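Local coordinates for L-threonine dehydrogenase (Flavobacterium frigidimaris, PDB 2YY7), which probably catalyses the NAD-dependent oxidation of L-threonine at its 3-hydroxyl group, as a member of the epimerase-like short-chain dehydrogenase/reductase superfamily, at residues 257-262 and 303-308. Residues are numbered along the deposited sequence; the frame is centred on the assembly and turned at random.
Sequences KKHIPE and MTKDMI
His259 reaches from the loop 257-262 to one flank of the helical segment 303-308 and carries nearly all of the contact, meeting Thr304, Ile308 and the CA and CB of Lys305. Its closest neighbour is the delta methyl of Ile308: CD1 of Ile308 lies 3.3 Å from CB of His259 and equally near CG, at the root of the imidazole. The extended Ile308 side chain (chi2 172°) brings that methyl forward from the helix, and the two side chains approach at a slant. Farther out along the ring, ND1 and CE1 of His259 share the methyl of Thr304, with CG2 of Thr304 3.9 Å from ND1. The ring tip settles against the helix itself, NE2 of His259 standing 3.9 Å from CA of Lys305, whose extended chain runs away from the loop. These meetings are all van der Waals in kind.

The ring's position is consistent with a weak tie to the preceding helix. With CG of His259 set beside the backbone N (chi1 -63°), ND1 can make a weak hydrogen bond to the carbonyl O of Glu255 in the last turn of helix 249-257. The hydroxyl of Thr304 bonds to O of Leu300, one turn back in the same helix, while its methyl faces the histidine ring; its side chain also touches Glu255, Ile256 and Phe192. Ile260 packs on Ala195 and Ile196 of helix 187-197. The contact is thus peripheral helix-to-loop packing, away from the NAD site, which joins the C-terminal helix 300-311 to the loop between helix 249-257 and strand 264-267 in this Rossmann-type, epimerase-like dehydrogenase.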
loop_
_atom_site.group_PDB
_atom_site.type_symbol
_atom_site.label_atom_id
_atom_site.label_comp_id
_atom_site.label_asym_id
_atom_site.label_seq_id
_atom_site.Cartn_x
_atom_site.Cartn_y
_atom_site.Cartn_z
ATOM N N LYS A 257 -36.819 -5.924 -15.282
ATOM C CA LYS A 257 -38.127 -6.569 -15.431
ATOM C C LYS A 257 -39.203 -5.620 -15.949
ATOM O O LYS A 257 -40.211 -6.064 -16.496
ATOM C CB LYS A 257 -38.582 -7.180 -14.105
ATOM C CG LYS A 257 -37.825 -8.437 -13.726
ATOM C CD LYS A 257 -38.312 -9.016 -12.408
ATOM C CE LYS A 257 -37.577 -10.311 -12.088
ATOM N NZ LYS A 257 -37.895 -10.830 -10.729
ATOM N N LYS A 258 -38.990 -4.319 -15.771
ATOM C CA LYS A 258 -39.941 -3.322 -16.251
ATOM C C LYS A 258 -39.870 -3.257 -17.773
ATOM O O LYS A 258 -40.828 -2.853 -18.431
ATOM C CB LYS A 258 -39.626 -1.944 -15.662
ATOM C CG LYS A 258 -39.776 -1.860 -14.154
ATOM C CD LYS A 258 -39.472 -0.457 -13.654
ATOM C CE LYS A 258 -39.493 -0.404 -12.135
ATOM N NZ LYS A 258 -39.211 0.968 -11.627
ATOM N N HIS A 259 -38.728 -3.657 -18.325
ATOM C CA HIS A 259 -38.522 -3.657 -19.771
ATOM C C HIS A 259 -38.692 -5.060 -20.358
ATOM O O HIS A 259 -39.096 -5.214 -21.512
ATOM C CB HIS A 259 -37.125 -3.136 -20.118
ATOM C CG HIS A 259 -36.890 -1.713 -19.720
ATOM N ND1 HIS A 259 -36.606 -1.336 -18.424
ATOM C CD2 HIS A 259 -36.903 -0.571 -20.449
ATOM C CE1 HIS A 259 -36.453 -0.025 -18.373
ATOM N NE2 HIS A 259 -36.629 0.464 -19.587
ATOM N N ILE A 260 -38.363 -6.074 -19.561
ATOM C CA ILE A 260 -38.484 -7.471 -19.970
ATOM C C ILE A 260 -39.219 -8.183 -18.830
ATOM O O ILE A 260 -38.598 -8.761 -17.937
ATOM C CB ILE A 260 -37.091 -8.108 -20.178
ATOM C CG1 ILE A 260 -36.243 -7.213 -21.088
ATOM C CG2 ILE A 260 -37.238 -9.481 -20.807
ATOM C CD1 ILE A 260 -34.804 -7.656 -21.231
ATOM N N PRO A 261 -40.561 -8.134 -18.847
ATOM C CA PRO A 261 -41.431 -8.743 -17.831
ATOM C C PRO A 261 -41.212 -10.222 -17.531
ATOM O O PRO A 261 -41.456 -10.670 -16.411
ATOM C CB PRO A 261 -42.836 -8.475 -18.376
ATOM C CG PRO A 261 -42.662 -7.204 -19.161
ATOM C CD PRO A 261 -41.367 -7.466 -19.886
ATOM N N GLU A 262 -40.755 -10.976 -18.524
ATOM C CA GLU A 262 -40.537 -12.406 -18.353
ATOM C C GLU A 262 -39.148 -12.745 -17.813
ATOM O O GLU A 262 -38.855 -13.905 -17.535
ATOM C CB GLU A 262 -40.759 -13.138 -19.682
ATOM C CG GLU A 262 -39.783 -12.752 -20.790
ATOM C CD GLU A 262 -40.205 -11.512 -21.574
ATOM O OE1 GLU A 262 -40.632 -10.514 -20.955
ATOM O OE2 GLU A 262 -40.092 -11.534 -22.817
ATOM N N MET A 303 -30.045 4.446 -16.583
ATOM C CA MET A 303 -28.987 3.601 -17.117
ATOM C C MET A 303 -29.576 2.331 -17.717
ATOM O O MET A 303 -29.159 1.892 -18.789
ATOM C CB MET A 303 -27.986 3.214 -16.034
ATOM C CG MET A 303 -27.043 2.118 -16.492
ATOM S SD MET A 303 -25.931 1.563 -15.225
ATOM C CE MET A 303 -27.040 0.504 -14.252
ATOM N N THR A 304 -30.535 1.734 -17.017
ATOM C CA THR A 304 -31.169 0.512 -17.496
ATOM C C THR A 304 -31.823 0.761 -18.853
ATOM O O THR A 304 -31.704 -0.049 -19.769
ATOM C CB THR A 304 -32.238 0.003 -16.502
ATOM O OG1 THR A 304 -31.606 -0.358 -15.267
ATOM C CG2 THR A 304 -32.955 -1.219 -17.068
ATOM N N LYS A 305 -32.510 1.891 -18.977
ATOM C CA LYS A 305 -33.174 2.236 -20.227
ATOM C C LYS A 305 -32.152 2.346 -21.351
ATOM O O LYS A 305 -32.314 1.739 -22.413
ATOM C CB LYS A 305 -33.920 3.568 -20.082
ATOM C CG LYS A 305 -34.598 4.040 -21.357
ATOM C CD LYS A 305 -35.227 5.414 -21.165
ATOM C CE LYS A 305 -35.948 5.869 -22.425
ATOM N NZ LYS A 305 -36.435 7.274 -22.311
ATOM N N ASP A 306 -31.099 3.124 -21.105
ATOM C CA ASP A 306 -30.041 3.344 -22.090
ATOM C C ASP A 306 -29.320 2.058 -22.487
ATOM O O ASP A 306 -28.956 1.884 -23.649
ATOM C CB ASP A 306 -29.041 4.374 -21.552
ATOM C CG ASP A 306 -28.183 4.981 -22.645
ATOM O OD1 ASP A 306 -27.105 4.434 -22.944
ATOM O OD2 ASP A 306 -28.606 6.008 -23.220
ATOM N N MET A 307 -29.115 1.154 -21.531
ATOM C CA MET A 307 -28.455 -0.116 -21.829
ATOM C C MET A 307 -29.322 -0.955 -22.760
ATOM O O MET A 307 -28.853 -1.459 -23.785
ATOM C CB MET A 307 -28.187 -0.912 -20.542
ATOM C CG MET A 307 -26.942 -0.478 -19.767
ATOM S SD MET A 307 -25.391 -0.816 -20.642
ATOM C CE MET A 307 -25.134 -2.549 -20.227
ATOM N N ILE A 308 -30.590 -1.106 -22.398
ATOM C CA ILE A 308 -31.512 -1.898 -23.202
ATOM C C ILE A 308 -31.681 -1.319 -24.609
ATOM O O ILE A 308 -31.816 -2.063 -25.577
ATOM C CB ILE A 308 -32.874 -2.032 -22.482
ATOM C CG1 ILE A 308 -32.680 -2.870 -21.210
ATOM C CG2 ILE A 308 -33.911 -2.687 -23.401
ATOM C CD1 ILE A 308 -33.881 -2.933 -20.312
#